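Local coordinates for phosphoribosylformylglycinamidine synthase 2 (PDB 3VIU), which belongs to the AIR synthase related (PurM-like) family, carries two copies of its paired domains and binds ADP and magnesium, at residues A81-E85 with G105-I110; A445-Q449 with P537-G542; A467-R471 with E599-Q603; P480-G486 with V517-N523; E510-L515 with L596-K600. One frame throughout, in Å; residues are numbered along the deposited sequence.

Contact 1. Residues A81-E85 with G105-I110. With ADP (adenosine-5'-diphosphate), chain B.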
# COMPACT_ATOMS: atom_id res chain seq x y z
N ALA A 81 -5.19 8.05 9.50
CA ALA A 81 -5.13 6.61 9.62
C ALA A 81 -4.88 6.06 8.23
O ALA A 81 -5.38 6.61 7.25
CB ALA A 81 -6.44 6.07 10.17
N PHE A 82 -4.09 5.00 8.13
CA PHE A 82 -3.85 4.40 6.84
C PHE A 82 -3.33 2.98 6.99
O PHE A 82 -2.88 2.58 8.05
CB PHE A 82 -2.89 5.25 5.99
CG PHE A 82 -1.50 5.38 6.56
CD1 PHE A 82 -1.27 6.16 7.69
CD2 PHE A 82 -0.42 4.76 5.95
CE1 PHE A 82 0.03 6.32 8.19
CE2 PHE A 82 0.87 4.91 6.45
CZ PHE A 82 1.10 5.70 7.57
N LYS A 83 -3.42 2.24 5.90
CA LYS A 83 -2.98 0.86 5.88
C LYS A 83 -3.10 0.31 4.47
O LYS A 83 -3.83 0.87 3.63
CB LYS A 83 -3.86 0.03 6.82
CG LYS A 83 -3.50 -1.43 6.89
CD LYS A 83 -4.62 -2.20 7.54
CE LYS A 83 -4.42 -3.69 7.41
NZ LYS A 83 -5.65 -4.40 7.85
N ILE A 84 -2.39 -0.77 4.20
CA ILE A 84 -2.44 -1.40 2.89
C ILE A 84 -2.77 -2.87 3.10
O ILE A 84 -2.30 -3.50 4.05
CB ILE A 84 -1.09 -1.22 2.14
CG1 ILE A 84 -1.22 -1.68 0.69
CG2 ILE A 84 0.01 -1.99 2.85
CD1 ILE A 84 0.01 -1.41 -0.14
N GLU A 85 -3.63 -3.41 2.23
CA GLU A 85 -4.09 -4.79 2.30
C GLU A 85 -3.85 -5.42 0.94
O GLU A 85 -3.48 -4.74 -0.00
CB GLU A 85 -5.60 -4.85 2.56
CG GLU A 85 -6.08 -5.15 3.98
CD GLU A 85 -7.61 -5.30 4.03
OE1 GLU A 85 -8.18 -5.55 5.12
OE2 GLU A 85 -8.26 -5.18 2.96
N GLY A 105 -13.01 -3.65 1.76
CA GLY A 105 -12.37 -4.06 2.99
C GLY A 105 -11.39 -3.04 3.57
O GLY A 105 -11.46 -2.72 4.76
N ILE A 106 -10.48 -2.52 2.74
CA ILE A 106 -9.51 -1.55 3.22
C ILE A 106 -10.24 -0.31 3.77
O ILE A 106 -9.82 0.29 4.77
CB ILE A 106 -8.51 -1.14 2.09
CG1 ILE A 106 -7.31 -0.41 2.68
CG2 ILE A 106 -9.18 -0.23 1.06
CD1 ILE A 106 -6.43 -1.29 3.52
N LEU A 107 -11.33 0.06 3.12
CA LEU A 107 -12.13 1.21 3.52
C LEU A 107 -12.71 1.03 4.91
O LEU A 107 -12.74 1.97 5.71
CB LEU A 107 -13.27 1.42 2.52
CG LEU A 107 -13.26 2.60 1.55
CD1 LEU A 107 -11.85 3.04 1.22
CD2 LEU A 107 -14.03 2.18 0.29
N ARG A 108 -13.17 -0.19 5.20
CA ARG A 108 -13.76 -0.49 6.50
C ARG A 108 -12.71 -0.47 7.61
O ARG A 108 -13.01 -0.04 8.73
CB ARG A 108 -14.48 -1.84 6.45
CG ARG A 108 -15.77 -1.80 5.63
CD ARG A 108 -16.61 -3.04 5.86
NE ARG A 108 -16.06 -4.22 5.22
CZ ARG A 108 -16.13 -4.46 3.91
NH1 ARG A 108 -15.59 -5.57 3.41
NH2 ARG A 108 -16.75 -3.61 3.10
N ASP A 109 -11.49 -0.91 7.32
CA ASP A 109 -10.43 -0.89 8.32
C ASP A 109 -10.13 0.54 8.75
O ASP A 109 -9.89 0.81 9.92
CB ASP A 109 -9.14 -1.51 7.79
CG ASP A 109 -9.21 -3.02 7.67
OD1 ASP A 109 -9.78 -3.66 8.57
OD2 ASP A 109 -8.68 -3.56 6.67
N ILE A 110 -10.13 1.45 7.78
CA ILE A 110 -9.85 2.85 8.04
C ILE A 110 -11.02 3.49 8.79
O ILE A 110 -10.82 4.30 9.69
CB ILE A 110 -9.60 3.60 6.72
CG1 ILE A 110 -8.41 2.97 6.00
CG2 ILE A 110 -9.42 5.08 6.99
CD1 ILE A 110 -7.19 2.76 6.86
PB ADP B . -7.54 -7.18 8.64
O1B ADP B . -7.76 -8.65 8.49
O2B ADP B . -7.23 -6.55 7.19
O3B ADP B . -8.92 -6.49 9.30
PA ADP B . -5.20 -8.14 9.67
O1A ADP B . -5.61 -9.11 10.72
O2A ADP B . -5.15 -8.90 8.24
O3A ADP B . -6.27 -6.89 9.63
O5' ADP B . -3.71 -7.52 9.95
C5' ADP B . -3.23 -7.98 11.23
C4' ADP B . -2.58 -6.86 12.08
O4' ADP B . -1.11 -6.92 12.00
C3' ADP B . -2.95 -5.42 11.64
O3' ADP B . -2.99 -4.56 12.78
C2' ADP B . -1.84 -5.05 10.65
O2' ADP B . -1.67 -3.64 10.53
C1' ADP B . -0.62 -5.77 11.23
N9 ADP B . 0.31 -6.20 10.18
C8 ADP B . 0.15 -7.27 9.35
N7 ADP B . 1.16 -7.37 8.53
C5 ADP B . 2.03 -6.37 8.78
C6 ADP B . 3.28 -5.97 8.23
N6 ADP B . 3.85 -6.68 7.19
N1 ADP B . 3.89 -4.89 8.75
C2 ADP B . 3.36 -4.18 9.76
N3 ADP B . 2.18 -4.53 10.30
C4 ADP B . 1.50 -5.60 9.85
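Strand residues Ala81 to Glu85 run nearly antiparallel to helix residues Gly105 to Ile110, at 150°, and the two short axes come within 8.5 Å. Ala81 therefore lies by Ile110, and Glu85 by Ile106. These two isoleucines, one helical turn apart, send their branch ends onto the strand backbone: Ile110 CD1 rests 3.7 Å from Phe82 CA, and Ile106 CD1 3.4 Å from Lys83 O. The polar half of the contact lies beside this apolar seam and forms part of the ADP pocket. Lys83 is fully extended, with CG opposite its own nitrogen (chi1 -180°), and this stretches NZ out to the diphosphate. Lys83 NZ donates to ADP O2B at 2.7 Å and to ADP O3A at 3.1 Å. A weak salt bridge of 3.4 Å also joins Lys83 NZ to Asp109 OD2. Glu85 reaches the same spot from the opposite direction to Asp109, bringing OE1 to 2.6 Å from Asp109 OD2 with the carboxylate planes 86° apart. The helix covers one face of its sheet, where Ile106 and Ile110 touch Cys177 of strand 172-182, while Phe82 and Ile84 point away from it and touch Val544 and Met540, respectively, of strand 538-548.

Contact 2. Residues A445-Q449 with P537-G542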
# COMPACT_ATOMS: atom_id res chain seq x y z
N ALA A 445 1.07 11.22 0.09
CA ALA A 445 1.11 9.76 0.12
C ALA A 445 1.64 9.15 -1.17
O ALA A 445 1.41 9.66 -2.27
CB ALA A 445 -0.29 9.22 0.40
N LYS A 446 2.32 8.02 -1.03
CA LYS A 446 2.86 7.32 -2.17
C LYS A 446 3.14 5.87 -1.79
O LYS A 446 3.40 5.56 -0.63
CB LYS A 446 4.14 8.00 -2.64
CG LYS A 446 4.35 8.03 -4.16
CD LYS A 446 4.69 6.68 -4.71
CE LYS A 446 4.89 6.74 -6.21
NZ LYS A 446 3.65 7.19 -6.89
N VAL A 447 3.06 4.97 -2.77
CA VAL A 447 3.34 3.56 -2.54
C VAL A 447 4.33 3.14 -3.62
O VAL A 447 4.14 3.48 -4.78
CB VAL A 447 2.05 2.71 -2.63
CG1 VAL A 447 1.32 3.00 -3.92
CG2 VAL A 447 2.40 1.24 -2.56
N ASP A 448 5.40 2.43 -3.24
CA ASP A 448 6.40 2.00 -4.22
C ASP A 448 7.01 0.64 -3.95
O ASP A 448 6.92 0.10 -2.86
CB ASP A 448 7.60 2.97 -4.26
CG ASP A 448 7.28 4.31 -4.88
OD1 ASP A 448 7.25 5.30 -4.11
OD2 ASP A 448 7.08 4.38 -6.12
N GLN A 449 7.66 0.12 -4.99
CA GLN A 449 8.42 -1.12 -5.00
C GLN A 449 8.78 -1.43 -6.44
O GLN A 449 7.97 -1.23 -7.36
CB GLN A 449 7.70 -2.30 -4.31
CG GLN A 449 6.83 -3.17 -5.17
CD GLN A 449 7.59 -4.15 -6.05
OE1 GLN A 449 8.46 -4.90 -5.59
NE2 GLN A 449 7.25 -4.16 -7.33
N PRO A 537 9.85 -11.00 -4.92
CA PRO A 537 9.49 -10.55 -3.57
C PRO A 537 8.91 -9.15 -3.72
O PRO A 537 9.50 -8.30 -4.37
CB PRO A 537 10.82 -10.57 -2.83
CG PRO A 537 11.53 -11.71 -3.48
CD PRO A 537 11.24 -11.48 -4.96
N THR A 538 7.75 -8.90 -3.12
CA THR A 538 7.13 -7.60 -3.27
C THR A 538 6.69 -6.92 -1.99
O THR A 538 5.68 -7.29 -1.38
CB THR A 538 5.92 -7.71 -4.22
OG1 THR A 538 6.35 -8.21 -5.49
CG2 THR A 538 5.29 -6.35 -4.44
N ALA A 539 7.44 -5.90 -1.58
CA ALA A 539 7.10 -5.14 -0.40
C ALA A 539 6.58 -3.79 -0.91
O ALA A 539 7.37 -2.91 -1.26
CB ALA A 539 8.32 -4.94 0.49
N MSE A 540 5.27 -3.65 -0.96
CA MSE A 540 4.66 -2.41 -1.41
C MSE A 540 4.60 -1.47 -0.22
O MSE A 540 3.79 -1.64 0.69
CB MSE A 540 3.28 -2.69 -1.99
CG MSE A 540 3.38 -3.49 -3.27
SE MSE A 540 1.77 -4.46 -3.74
CE MSE A 540 2.04 -4.55 -5.67
N VAL A 541 5.49 -0.49 -0.23
CA VAL A 541 5.62 0.48 0.84
C VAL A 541 4.81 1.74 0.62
O VAL A 541 5.00 2.44 -0.37
CB VAL A 541 7.09 0.87 1.03
CG1 VAL A 541 7.24 1.89 2.16
CG2 VAL A 541 7.92 -0.39 1.33
N GLY A 542 3.92 2.03 1.57
CA GLY A 542 3.10 3.22 1.50
C GLY A 542 3.60 4.16 2.57
O GLY A 542 3.77 3.77 3.73
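Asp448 and Val541 form a hydrogen-bonded pair between two antiparallel strands, 441-448 and 538-548, of the mixed sheet in the second PurM-like N-terminal domain. Asp448 N donates to Val541 O at 2.9 Å, and Val541 N returns a bond of 3.1 Å to Asp448 O. One residue along, Val447 and Gly542 make a non-hydrogen-bonded pair, where the strands close up to 4.1 Å between CA atoms and Gly542 CA sets a CA-H...O contact of 3.2 Å on Lys446 O. Side chains add to these backbone links. With CG1 at a chi1 of 52°, CG2 of Val447 is the branch anti to the backbone N, and it lies 4.1 Å from CB of Met540, a selenomethionine in the model. Gln449 swings its bent chain across Thr538 at about a right angle, with Gln449 CG 3.6 Å from Thr538 CG2. In the next shell, Val447 and Met540 both touch Ser123 of strand 116-126, whereas Val541 on the other face lies against Ala465 of helix 458-475 and Leu508 of helix 495-515. Thr538 OG1 is hydrogen-bonded to Tyr167 OH and to Pro536 O. On the helix side, Asp448 OD1 accepts a hydrogen bond from ND2 of Asn472, a residue of the magnesium site.

Contact 3. Residues A467-R471 with E599-Q603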
# COMPACT_ATOMS: atom_id res chain seq x y z
N ALA A 467 12.78 3.74 0.78
CA ALA A 467 13.54 4.93 0.42
C ALA A 467 12.78 5.74 -0.64
O ALA A 467 12.49 6.92 -0.43
CB ALA A 467 14.92 4.52 -0.12
N GLU A 468 12.43 5.09 -1.75
CA GLU A 468 11.70 5.75 -2.83
C GLU A 468 10.41 6.40 -2.35
O GLU A 468 10.15 7.57 -2.62
CB GLU A 468 11.39 4.76 -3.96
CG GLU A 468 10.83 5.45 -5.21
CD GLU A 468 10.63 4.50 -6.39
OE1 GLU A 468 10.43 4.99 -7.53
OE2 GLU A 468 10.67 3.27 -6.19
N ALA A 469 9.59 5.64 -1.62
CA ALA A 469 8.33 6.18 -1.12
C ALA A 469 8.58 7.44 -0.28
O ALA A 469 7.90 8.45 -0.44
CB ALA A 469 7.60 5.13 -0.30
N CYS A 470 9.57 7.38 0.60
CA CYS A 470 9.89 8.53 1.43
C CYS A 470 10.43 9.68 0.58
O CYS A 470 10.14 10.85 0.86
CB CYS A 470 10.92 8.16 2.49
SG CYS A 470 10.26 7.09 3.76
N ARG A 471 11.20 9.35 -0.46
CA ARG A 471 11.76 10.36 -1.34
C ARG A 471 10.64 11.08 -2.09
O ARG A 471 10.66 12.30 -2.22
CB ARG A 471 12.73 9.72 -2.35
CG ARG A 471 13.56 10.73 -3.15
CD ARG A 471 14.38 10.06 -4.23
NE ARG A 471 15.11 8.90 -3.71
CZ ARG A 471 14.99 7.66 -4.17
NH1 ARG A 471 15.69 6.69 -3.62
NH2 ARG A 471 14.17 7.40 -5.19
N GLU A 599 20.79 9.14 1.09
CA GLU A 599 19.35 9.22 0.87
C GLU A 599 18.67 10.15 1.86
O GLU A 599 17.89 11.02 1.47
CB GLU A 599 18.72 7.82 0.96
CG GLU A 599 17.22 7.81 0.65
CD GLU A 599 16.90 8.19 -0.80
OE1 GLU A 599 16.04 9.07 -1.01
OE2 GLU A 599 17.51 7.62 -1.72
N LYS A 600 18.97 9.96 3.14
CA LYS A 600 18.39 10.79 4.20
C LYS A 600 18.78 12.26 4.05
O LYS A 600 17.93 13.15 4.16
CB LYS A 600 18.83 10.27 5.57
CG LYS A 600 18.29 11.06 6.77
CD LYS A 600 18.59 10.33 8.07
CE LYS A 600 17.94 11.00 9.28
NZ LYS A 600 18.62 12.28 9.68
N ALA A 601 20.06 12.51 3.79
CA ALA A 601 20.54 13.87 3.63
C ALA A 601 19.89 14.55 2.42
O ALA A 601 19.58 15.74 2.46
CB ALA A 601 22.06 13.87 3.49
N VAL A 602 19.69 13.80 1.34
CA VAL A 602 19.07 14.36 0.14
C VAL A 602 17.60 14.70 0.41
O VAL A 602 17.11 15.76 -0.01
CB VAL A 602 19.15 13.38 -1.06
CG1 VAL A 602 18.31 13.90 -2.22
CG2 VAL A 602 20.60 13.21 -1.52
N GLN A 603 16.90 13.81 1.12
CA GLN A 603 15.49 14.03 1.43
C GLN A 603 15.30 15.27 2.30
O GLN A 603 14.34 16.03 2.13
CB GLN A 603 14.89 12.81 2.15
CG GLN A 603 14.91 11.52 1.34
CD GLN A 603 13.81 10.54 1.73
OE1 GLN A 603 13.79 9.41 1.26
NE2 GLN A 603 12.89 10.97 2.58
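Ala467 opens a side-by-side pairing of two parallel helices, 458-475 and 596-611, whose short segments run only 11° apart with axes 10.6 Å from each other. The pair links an N-terminal domain of the AIR synthase type to the C-terminal domain that follows it. At the start of the segment the contact is light and apolar: Ala467 CB meets Glu599 CG at 4.1 Å. One turn further on, Cys470 turns its CB toward the partner helix, where the amide end of Gln603, at the tip of an extended chain, lies against it and against the neighbouring backbone. The sulfur of Cys470 leads to other neighbours, among them Leu515 and Val517, and Cys470 O is hydrogen-bonded to Ser474 OG. Arg471 closes the segment and carries the charged part of the contact. Its guanidinium grips Glu599 side-on, using NE and NH1 for one carboxylate oxygen each. Glu599 is bent at chi2 (65°), which swings its carboxylate round to the arginine so that the two side chains cross at about a right angle. One face of the guanidinium is backed by Glu468 CA, 3.6 Å above its plane. The remaining nitrogen, NH2, forms a salt bridge with Asp620 of the magnesium site, so Glu599 probably helps to position a second-shell arginine there; Ser659 OG in turn hydrogen-bonds Glu599 OE2. Of the two gripping bonds, Arg471 NE to Glu599 OE1 measures 2.9 Å and meets the syn side of the carboxylate, while Arg471 NH1 reaches Glu599 OE2 at 2.8 Å from above the carboxylate plane, 46° out of it.

Contact 4. Residues P480-G486 with V517-N523. With ADP (adenosine-5'-diphosphate), chain B.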
# COMPACT_ATOMS: atom_id res chain seq x y z
N PRO A 480 8.16 12.61 5.86
CA PRO A 480 7.72 11.23 6.09
C PRO A 480 7.39 11.02 7.56
O PRO A 480 8.24 11.22 8.43
CB PRO A 480 8.94 10.41 5.67
CG PRO A 480 9.61 11.27 4.66
CD PRO A 480 9.52 12.63 5.28
N LEU A 481 6.16 10.62 7.85
CA LEU A 481 5.76 10.40 9.24
C LEU A 481 5.82 8.93 9.64
O LEU A 481 6.18 8.61 10.76
CB LEU A 481 4.35 10.94 9.48
CG LEU A 481 4.20 12.44 9.24
CD1 LEU A 481 2.74 12.82 9.40
CD2 LEU A 481 5.07 13.21 10.22
N ALA A 482 5.47 8.05 8.71
CA ALA A 482 5.49 6.61 8.97
C ALA A 482 5.14 5.88 7.69
O ALA A 482 4.79 6.51 6.69
CB ALA A 482 4.48 6.25 10.05
N TYR A 483 5.23 4.56 7.71
CA TYR A 483 4.88 3.81 6.52
C TYR A 483 4.03 2.60 6.84
O TYR A 483 3.81 2.27 8.00
CB TYR A 483 6.14 3.37 5.77
CG TYR A 483 6.89 2.24 6.40
CD1 TYR A 483 7.86 2.47 7.39
CD2 TYR A 483 6.65 0.92 6.02
CE1 TYR A 483 8.56 1.43 7.96
CE2 TYR A 483 7.35 -0.14 6.58
CZ TYR A 483 8.30 0.12 7.56
OH TYR A 483 8.96 -0.93 8.14
N THR A 484 3.53 1.97 5.78
CA THR A 484 2.71 0.78 5.87
C THR A 484 3.33 -0.13 4.80
O THR A 484 3.69 0.34 3.72
CB THR A 484 1.24 1.12 5.51
OG1 THR A 484 0.41 -0.04 5.69
CG2 THR A 484 1.13 1.59 4.06
N ASP A 485 3.48 -1.42 5.11
CA ASP A 485 4.08 -2.33 4.15
C ASP A 485 3.20 -3.52 3.82
O ASP A 485 2.80 -4.28 4.71
CB ASP A 485 5.43 -2.84 4.65
CG ASP A 485 5.30 -3.66 5.92
OD1 ASP A 485 5.78 -4.81 5.94
OD2 ASP A 485 4.71 -3.15 6.89
N GLY A 486 2.90 -3.67 2.54
CA GLY A 486 2.10 -4.79 2.09
C GLY A 486 3.08 -5.81 1.53
O GLY A 486 3.56 -5.65 0.42
N VAL A 517 11.88 6.43 10.03
CA VAL A 517 10.47 6.35 9.65
C VAL A 517 9.99 4.97 10.10
O VAL A 517 10.44 3.96 9.57
CB VAL A 517 10.28 6.46 8.12
CG1 VAL A 517 8.81 6.38 7.78
CG2 VAL A 517 10.89 7.76 7.62
N PRO A 518 9.08 4.91 11.09
CA PRO A 518 8.55 3.65 11.62
C PRO A 518 7.30 3.07 10.94
O PRO A 518 6.56 3.79 10.28
CB PRO A 518 8.26 4.01 13.07
CG PRO A 518 7.71 5.42 12.93
CD PRO A 518 8.67 6.06 11.92
N VAL A 519 7.10 1.75 11.12
CA VAL A 519 5.92 1.05 10.59
C VAL A 519 4.77 1.39 11.51
O VAL A 519 4.95 1.54 12.71
CB VAL A 519 5.99 -0.49 10.69
CG1 VAL A 519 5.90 -1.10 9.31
CG2 VAL A 519 7.20 -0.93 11.46
N VAL A 520 3.58 1.44 10.95
CA VAL A 520 2.43 1.76 11.76
C VAL A 520 1.33 0.73 11.48
O VAL A 520 0.39 0.57 12.26
CB VAL A 520 1.98 3.20 11.45
CG1 VAL A 520 1.13 3.25 10.20
CG2 VAL A 520 1.30 3.79 12.65
N SER A 521 1.48 0.02 10.37
CA SER A 521 0.53 -1.00 9.97
C SER A 521 1.03 -1.67 8.71
O SER A 521 2.06 -1.28 8.15
CB SER A 521 -0.85 -0.40 9.70
OG SER A 521 -0.84 0.42 8.54
N GLY A 522 0.30 -2.68 8.24
CA GLY A 522 0.72 -3.37 7.04
C GLY A 522 -0.05 -4.65 6.80
O GLY A 522 -1.07 -4.89 7.43
N ASN A 523 0.46 -5.46 5.89
CA ASN A 523 -0.17 -6.72 5.54
C ASN A 523 0.87 -7.71 5.07
O ASN A 523 1.99 -7.33 4.72
CB ASN A 523 -1.18 -6.50 4.41
CG ASN A 523 -1.91 -7.77 4.04
OD1 ASN A 523 -2.62 -8.34 4.87
ND2 ASN A 523 -1.74 -8.23 2.80
PB ADP B . -7.54 -7.18 8.64
O1B ADP B . -7.76 -8.65 8.49
O2B ADP B . -7.23 -6.55 7.19
O3B ADP B . -8.92 -6.49 9.30
PA ADP B . -5.20 -8.14 9.67
O1A ADP B . -5.61 -9.11 10.72
O2A ADP B . -5.15 -8.90 8.24
O3A ADP B . -6.27 -6.89 9.63
O5' ADP B . -3.71 -7.52 9.95
C5' ADP B . -3.23 -7.98 11.23
C4' ADP B . -2.58 -6.86 12.08
O4' ADP B . -1.11 -6.92 12.00
C3' ADP B . -2.95 -5.42 11.64
O3' ADP B . -2.99 -4.56 12.78
C2' ADP B . -1.84 -5.05 10.65
O2' ADP B . -1.67 -3.64 10.53
C1' ADP B . -0.62 -5.77 11.23
N9 ADP B . 0.31 -6.20 10.18
C8 ADP B . 0.15 -7.27 9.35
N7 ADP B . 1.16 -7.37 8.53
C5 ADP B . 2.03 -6.37 8.78
C6 ADP B . 3.28 -5.97 8.23
N6 ADP B . 3.85 -6.68 7.19
N1 ADP B . 3.89 -4.89 8.75
C2 ADP B . 3.36 -4.18 9.76
N3 ADP B . 2.18 -4.53 10.30
C4 ADP B . 1.50 -5.60 9.85
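Val517, in the loop just ahead of strand 519-525, makes the first bump against strand 479-488; the two strand axes run parallel to within 13°. Its two methyls straddle the start of the other segment: Val517 CG2 rests on Pro480 CB at 3.8 Å, and its CG1 presses onto Ala482 CA at 3.5 Å. The small Ala482 fits its CB between Pro518 and Val520, 4.2 Å from Val520 CB. The largest bump is Tyr483. A chi1 of 74° sets CG between the backbone N and the carbonyl carbon, which lays the ring over the neighbouring strand, where Val519 lies against one face of it: Val519 CA makes a CH-pi contact 4.0 Å from the centroid of the Tyr483 ring, 20° off the normal, while Val519 CG1 packs tightly near CZ. Val517 O meets the ring at its edge. On the opposite face of the sheet, Thr484 OG1 and Ser521 OG share a hydrogen bond of 3.1 Å, and Ser521 OG is bonded also to Phe82 O of the first half of the chain. Further along, Gly522 CA slips in 3.3 Å from Asp485 O, the same carbonyl that accepts a bond from Asn523 N. These residues then line a hollow for the nucleotide. Asp485 OD1 accepts a hydrogen bond of 3.0 Å from ADP N6, Asp485 OD2 lies 2.7 Å from ADP N1, and Gly522 N donates to ADP O2'. Strand 479-488, helix 495-515 and strand 519-525 form a beta-alpha-beta unit, and the adenosine half of ADP sits by the carboxyl-terminal part of its two parallel strands.

Contact 5. Residues E510-L515 with L596-K600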
# COMPACT_ATOMS: atom_id res chain seq x y z
N GLU A 510 16.22 -2.03 7.99
CA GLU A 510 17.40 -1.24 7.71
C GLU A 510 17.09 0.14 7.14
O GLU A 510 17.69 1.13 7.55
CB GLU A 510 18.32 -2.01 6.78
CG GLU A 510 19.66 -1.36 6.53
CD GLU A 510 20.67 -2.33 5.95
OE1 GLU A 510 21.75 -1.88 5.53
OE2 GLU A 510 20.37 -3.55 5.93
N ALA A 511 16.15 0.22 6.20
CA ALA A 511 15.78 1.50 5.61
C ALA A 511 15.02 2.33 6.64
O ALA A 511 15.21 3.54 6.75
CB ALA A 511 14.91 1.28 4.38
N SER A 512 14.17 1.67 7.40
CA SER A 512 13.38 2.32 8.43
C SER A 512 14.25 2.97 9.49
O SER A 512 14.02 4.11 9.89
CB SER A 512 12.44 1.31 9.08
OG SER A 512 11.71 1.91 10.13
N GLU A 513 15.25 2.23 9.96
CA GLU A 513 16.14 2.72 11.00
C GLU A 513 16.96 3.90 10.51
O GLU A 513 17.10 4.92 11.20
CB GLU A 513 17.05 1.60 11.48
CG GLU A 513 17.90 1.97 12.69
CD GLU A 513 18.74 0.80 13.19
OE1 GLU A 513 19.50 0.99 14.17
OE2 GLU A 513 18.63 -0.30 12.61
N ALA A 514 17.49 3.79 9.30
CA ALA A 514 18.31 4.86 8.75
C ALA A 514 17.55 6.15 8.49
O ALA A 514 18.06 7.23 8.80
CB ALA A 514 18.98 4.39 7.48
N LEU A 515 16.35 6.05 7.93
CA LEU A 515 15.55 7.23 7.62
C LEU A 515 14.71 7.74 8.80
O LEU A 515 14.12 8.81 8.73
CB LEU A 515 14.62 6.95 6.44
CG LEU A 515 15.27 6.58 5.11
CD1 LEU A 515 14.18 6.19 4.12
CD2 LEU A 515 16.09 7.75 4.60
N LEU A 596 22.02 4.77 2.41
CA LEU A 596 20.95 5.31 3.22
C LEU A 596 21.32 6.65 3.84
O LEU A 596 20.45 7.49 4.06
CB LEU A 596 20.54 4.29 4.28
CG LEU A 596 19.76 3.16 3.61
CD1 LEU A 596 19.71 1.94 4.51
CD2 LEU A 596 18.35 3.66 3.26
N GLY A 597 22.60 6.86 4.11
CA GLY A 597 23.02 8.13 4.69
C GLY A 597 22.82 9.25 3.69
O GLY A 597 22.33 10.33 4.04
N ARG A 598 23.21 8.99 2.45
CA ARG A 598 23.05 9.99 1.40
C ARG A 598 21.55 10.23 1.18
O ARG A 598 21.11 11.38 1.10
CB ARG A 598 23.71 9.51 0.11
CG ARG A 598 23.42 10.38 -1.11
CD ARG A 598 24.01 11.78 -0.95
NE ARG A 598 25.47 11.77 -1.02
CZ ARG A 598 26.17 11.44 -2.10
NH1 ARG A 598 25.56 11.10 -3.22
NH2 ARG A 598 27.49 11.44 -2.04
N GLU A 599 20.79 9.14 1.09
CA GLU A 599 19.35 9.22 0.87
C GLU A 599 18.67 10.15 1.86
O GLU A 599 17.89 11.02 1.47
CB GLU A 599 18.72 7.82 0.96
CG GLU A 599 17.22 7.81 0.65
CD GLU A 599 16.90 8.19 -0.80
OE1 GLU A 599 16.04 9.07 -1.01
OE2 GLU A 599 17.51 7.62 -1.72
N LYS A 600 18.97 9.96 3.14
CA LYS A 600 18.39 10.79 4.20
C LYS A 600 18.78 12.26 4.05
O LYS A 600 17.93 13.15 4.16
CB LYS A 600 18.83 10.27 5.57
CG LYS A 600 18.29 11.06 6.77
CD LYS A 600 18.59 10.33 8.07
CE LYS A 600 17.94 11.00 9.28
NZ LYS A 600 18.62 12.28 9.68
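Leu596 and Ala514 provide the main apolar touch, with their CB atoms 3.6 Å apart. The leucine, at the start of its helix, packs against residues one turn apart on the other segment: beyond Ala514, Leu596 CD1 lies 3.9 Å from Glu510 CG, and Leu596 CD2 lies 4.1 Å from Ala511 CA. A second apolar patch runs the opposite way: Leu515 CD2 reaches the base of Lys600, 3.8 Å from Lys600 CB and near Glu599 CG, while the lysine chain passes alongside it toward helix 495-515. Lys600 adds a contact of a different sort, since its aliphatic chain sets CD 3.2 Å from Ala514 O. Polar partners of the charged ends are found outside the pair. A bend at chi4 (-73°) turns Lys600 NZ away to a salt bridge with Glu604 of its own helix. Met463 of helix 458-475 touches both Glu510 and Leu596, so a third helix borders the same patch. The segments cross at -49° with axes 9.6 Å apart, and the touching residues are spaced four apart on each helix (510 and 514, 511 and 515, 596 and 600). Both features are consistent with ridges-into-grooves packing of the familiar class near -50°.

Following the chain, contact 1 closes first, a short loop within the first N-terminal domain, and is complete before any other opens. Contact 2 then opens at residues 445-449 and contact 3 at 467-471; because contact 2 closes at 537-542 and contact 3 only at 599-603, the two cross. Contact 4 is nested inside both. Contact 5 opens at 510-515, within the loops of contacts 2 and 4, and crosses both, ending on the helix that also ends contact 3. Contacts 2 and 4 join neighbouring strands of one sheet, contacts 3 and 5 fix its helices to the C-terminal domain, and ADP bridges contacts 1 and 4 across the two halves.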